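Local coordinates for protein polyprenyl synthetase (Zymomonas mobilis subsp. mobilis, PDB 4KKM) that probably acts as a metal-dependent prenyltransferase of the FPP/GGPP synthase family, joining isoprenoid diphosphates into longer chains such as farnesyl diphosphate, at residues P193-R201 and K271-G279. Sequence-based numbering, arbitrary orientation.
Sequences PFDLPTITR and KATFLSLLG
The CD1 methyl of I199 sits over the centre of the F274 ring, a CH-pi contact 3.8 Å from the centroid and 13° off the normal. With CG1 between the backbone N and the carbonyl carbon (chi1 69°), the I199 chain slides antiparallel past F274, and its CD1 also meets L277 CD1 tip to tip at 3.5 Å. T200 OG1 approaches the ring edge, 3.7 Å from F274 CE1, while donating a 2.7 Å hydrogen bond to L196 O from one face of the carbonyl plane, with T200 N donating from the other. The start of helix 196-206 and the short helix 274-278 run nearly antiparallel (157° between the segment axes) in this largely helical isoprenoid synthase fold, and each begins with a side-chain cap: D195 OD1 takes both T198 N and T198 OG1, whereas T273 and S276 form a capping box. F274 also packs on L241 and Q244 of helix 226-253. The outer side is looser and more open to solvent: L196 crosses L278 at about a right angle, their CD2 methyls 4.0 Å apart. No direct hydrogen bond links the segments; near K271, whose NZ makes salt bridges to D184 and E188, one water accepts from both F194 N and A272 N.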
loop_
_atom_site.group_PDB
_atom_site.type_symbol
_atom_site.label_atom_id
_atom_site.label_comp_id
_atom_site.label_asym_id
_atom_site.label_seq_id
_atom_site.Cartn_x
_atom_site.Cartn_y
_atom_site.Cartn_z
ATOM N N PRO B 193 -28.619 -13.721 0.425
ATOM C CA PRO B 193 -27.571 -14.717 0.171
ATOM C C PRO B 193 -26.982 -14.559 -1.227
ATOM O O PRO B 193 -27.726 -14.411 -2.193
ATOM C CB PRO B 193 -28.320 -16.052 0.272
ATOM C CG PRO B 193 -29.575 -15.741 1.024
ATOM C CD PRO B 193 -29.933 -14.341 0.650
ATOM N N PHE B 194 -25.661 -14.587 -1.335
ATOM C CA PHE B 194 -25.021 -14.443 -2.634
ATOM C C PHE B 194 -25.207 -15.719 -3.454
ATOM O O PHE B 194 -25.540 -16.766 -2.903
ATOM C CB PHE B 194 -23.540 -14.105 -2.473
ATOM C CG PHE B 194 -23.285 -12.701 -2.009
ATOM C CD1 PHE B 194 -24.334 -11.857 -1.687
ATOM C CD2 PHE B 194 -21.991 -12.216 -1.923
ATOM C CE1 PHE B 194 -24.098 -10.558 -1.266
ATOM C CE2 PHE B 194 -21.749 -10.919 -1.513
ATOM C CZ PHE B 194 -22.799 -10.091 -1.183
ATOM N N ASP B 195 -25.020 -15.619 -4.769
ATOM C CA ASP B 195 -25.152 -16.775 -5.647
ATOM C C ASP B 195 -23.785 -17.317 -6.035
ATOM O O ASP B 195 -22.751 -16.765 -5.645
ATOM C CB ASP B 195 -25.954 -16.423 -6.907
ATOM C CG ASP B 195 -25.330 -15.282 -7.708
ATOM O OD1 ASP B 195 -24.390 -14.634 -7.211
ATOM O OD2 ASP B 195 -25.793 -15.019 -8.835
ATOM N N LEU B 196 -23.782 -18.396 -6.810
ATOM C CA LEU B 196 -22.525 -19.018 -7.231
ATOM C C LEU B 196 -21.582 -18.089 -8.025
ATOM O O LEU B 196 -20.393 -18.029 -7.727
ATOM C CB LEU B 196 -22.785 -20.334 -7.979
ATOM C CG LEU B 196 -21.537 -21.171 -8.268
ATOM C CD1 LEU B 196 -20.844 -21.556 -6.962
ATOM C CD2 LEU B 196 -21.895 -22.413 -9.087
ATOM N N PRO B 197 -22.102 -17.365 -9.040
ATOM C CA PRO B 197 -21.242 -16.388 -9.722
ATOM C C PRO B 197 -20.583 -15.354 -8.796
ATOM O O PRO B 197 -19.420 -15.003 -9.008
ATOM C CB PRO B 197 -22.216 -15.679 -10.671
ATOM C CG PRO B 197 -23.230 -16.716 -10.985
ATOM C CD PRO B 197 -23.416 -17.480 -9.703
ATOM N N THR B 198 -21.306 -14.871 -7.790
ATOM C CA THR B 198 -20.768 -13.816 -6.935
ATOM C C THR B 198 -19.706 -14.337 -5.963
ATOM O O THR B 198 -18.678 -13.691 -5.753
ATOM C CB THR B 198 -21.891 -13.061 -6.170
ATOM O OG1 THR B 198 -22.830 -12.525 -7.113
ATOM C CG2 THR B 198 -21.315 -11.923 -5.347
ATOM N N ILE B 199 -19.930 -15.507 -5.374
ATOM C CA ILE B 199 -18.928 -16.025 -4.449
ATOM C C ILE B 199 -17.729 -16.566 -5.221
ATOM O O ILE B 199 -16.641 -16.713 -4.670
ATOM C CB ILE B 199 -19.480 -17.100 -3.479
ATOM C CG1 ILE B 199 -19.829 -18.380 -4.231
ATOM C CG2 ILE B 199 -20.689 -16.561 -2.685
ATOM C CD1 ILE B 199 -20.016 -19.585 -3.322
ATOM N N THR B 200 -17.932 -16.849 -6.500
ATOM C CA THR B 200 -16.821 -17.219 -7.359
ATOM C C THR B 200 -15.946 -15.991 -7.595
ATOM O O THR B 200 -14.723 -16.062 -7.476
ATOM C CB THR B 200 -17.300 -17.834 -8.689
ATOM O OG1 THR B 200 -18.005 -19.054 -8.420
ATOM C CG2 THR B 200 -16.114 -18.143 -9.593
ATOM N N ARG B 201 -16.572 -14.859 -7.913
ATOM C CA ARG B 201 -15.817 -13.618 -8.061
ATOM C C ARG B 201 -15.168 -13.253 -6.741
ATOM O O ARG B 201 -14.036 -12.774 -6.710
ATOM C CB ARG B 201 -16.700 -12.456 -8.522
ATOM C CG ARG B 201 -15.898 -11.179 -8.806
ATOM C CD ARG B 201 -16.781 -9.943 -8.947
ATOM N NE ARG B 201 -17.586 -9.943 -10.168
ATOM C CZ ARG B 201 -17.132 -9.587 -11.366
ATOM N NH1 ARG B 201 -15.866 -9.214 -11.514
ATOM N NH2 ARG B 201 -17.938 -9.611 -12.421
ATOM N N LYS B 271 -23.937 -16.930 5.600
ATOM C CA LYS B 271 -23.657 -16.444 4.257
ATOM C C LYS B 271 -23.405 -17.630 3.338
ATOM O O LYS B 271 -22.972 -18.691 3.786
ATOM C CB LYS B 271 -22.475 -15.469 4.247
ATOM C CG LYS B 271 -21.118 -16.069 4.594
ATOM C CD LYS B 271 -20.068 -14.964 4.745
ATOM C CE LYS B 271 -18.657 -15.524 4.865
ATOM N NZ LYS B 271 -17.645 -14.444 5.073
ATOM N N ALA B 272 -23.696 -17.453 2.057
ATOM C CA ALA B 272 -23.500 -18.513 1.078
ATOM C C ALA B 272 -22.030 -18.899 0.948
ATOM O O ALA B 272 -21.148 -18.042 0.954
ATOM C CB ALA B 272 -24.057 -18.094 -0.273
ATOM N N THR B 273 -21.777 -20.199 0.823
ATOM C CA THR B 273 -20.433 -20.707 0.579
ATOM C C THR B 273 -20.499 -21.708 -0.564
ATOM O O THR B 273 -21.583 -22.076 -1.011
ATOM C CB THR B 273 -19.875 -21.449 1.804
ATOM O OG1 THR B 273 -20.685 -22.603 2.068
ATOM C CG2 THR B 273 -19.869 -20.546 3.027
ATOM N N PHE B 274 -19.343 -22.161 -1.032
ATOM C CA PHE B 274 -19.332 -23.198 -2.056
ATOM C C PHE B 274 -20.021 -24.464 -1.554
ATOM O O PHE B 274 -20.696 -25.161 -2.314
ATOM C CB PHE B 274 -17.907 -23.486 -2.532
ATOM C CG PHE B 274 -17.330 -22.385 -3.366
ATOM C CD1 PHE B 274 -17.769 -22.189 -4.667
ATOM C CD2 PHE B 274 -16.359 -21.538 -2.854
ATOM C CE1 PHE B 274 -17.257 -21.164 -5.442
ATOM C CE2 PHE B 274 -15.837 -20.518 -3.628
ATOM C CZ PHE B 274 -16.289 -20.331 -4.925
ATOM N N LEU B 275 -19.880 -24.735 -0.261
ATOM C CA LEU B 275 -20.492 -25.920 0.326
ATOM C C LEU B 275 -22.010 -25.794 0.371
ATOM O O LEU B 275 -22.724 -26.718 -0.012
ATOM C CB LEU B 275 -19.952 -26.175 1.733
ATOM C CG LEU B 275 -20.693 -27.292 2.472
ATOM C CD1 LEU B 275 -20.470 -28.635 1.784
ATOM C CD2 LEU B 275 -20.273 -27.348 3.922
ATOM N N SER B 276 -22.498 -24.647 0.839
ATOM C CA SER B 276 -23.937 -24.435 0.953
ATOM C C SER B 276 -24.604 -24.465 -0.416
ATOM O O SER B 276 -25.709 -24.983 -0.561
ATOM C CB SER B 276 -24.259 -23.117 1.669
ATOM O OG SER B 276 -23.814 -21.994 0.927
ATOM N N LEU B 277 -23.924 -23.911 -1.415
ATOM C CA LEU B 277 -24.481 -23.815 -2.762
ATOM C C LEU B 277 -24.357 -25.106 -3.569
ATOM O O LEU B 277 -25.324 -25.542 -4.188
ATOM C CB LEU B 277 -23.845 -22.655 -3.531
ATOM C CG LEU B 277 -24.177 -21.268 -2.966
ATOM C CD1 LEU B 277 -23.463 -20.179 -3.756
ATOM C CD2 LEU B 277 -25.673 -21.034 -2.965
ATOM N N LEU B 278 -23.177 -25.717 -3.561
ATOM C CA LEU B 278 -22.937 -26.915 -4.369
ATOM C C LEU B 278 -23.416 -28.199 -3.693
ATOM O O LEU B 278 -23.744 -29.182 -4.362
ATOM C CB LEU B 278 -21.449 -27.052 -4.698
ATOM C CG LEU B 278 -20.749 -25.939 -5.483
ATOM C CD1 LEU B 278 -19.259 -26.237 -5.596
ATOM C CD2 LEU B 278 -21.365 -25.748 -6.861
ATOM N N GLY B 279 -23.436 -28.196 -2.368
ATOM C CA GLY B 279 -23.722 -29.408 -1.622
ATOM C C GLY B 279 -22.432 -30.175 -1.406
ATOM O O GLY B 279 -21.461 -29.982 -2.139
HETATM O O HOH W 1 -24.049 -14.748 1.174
#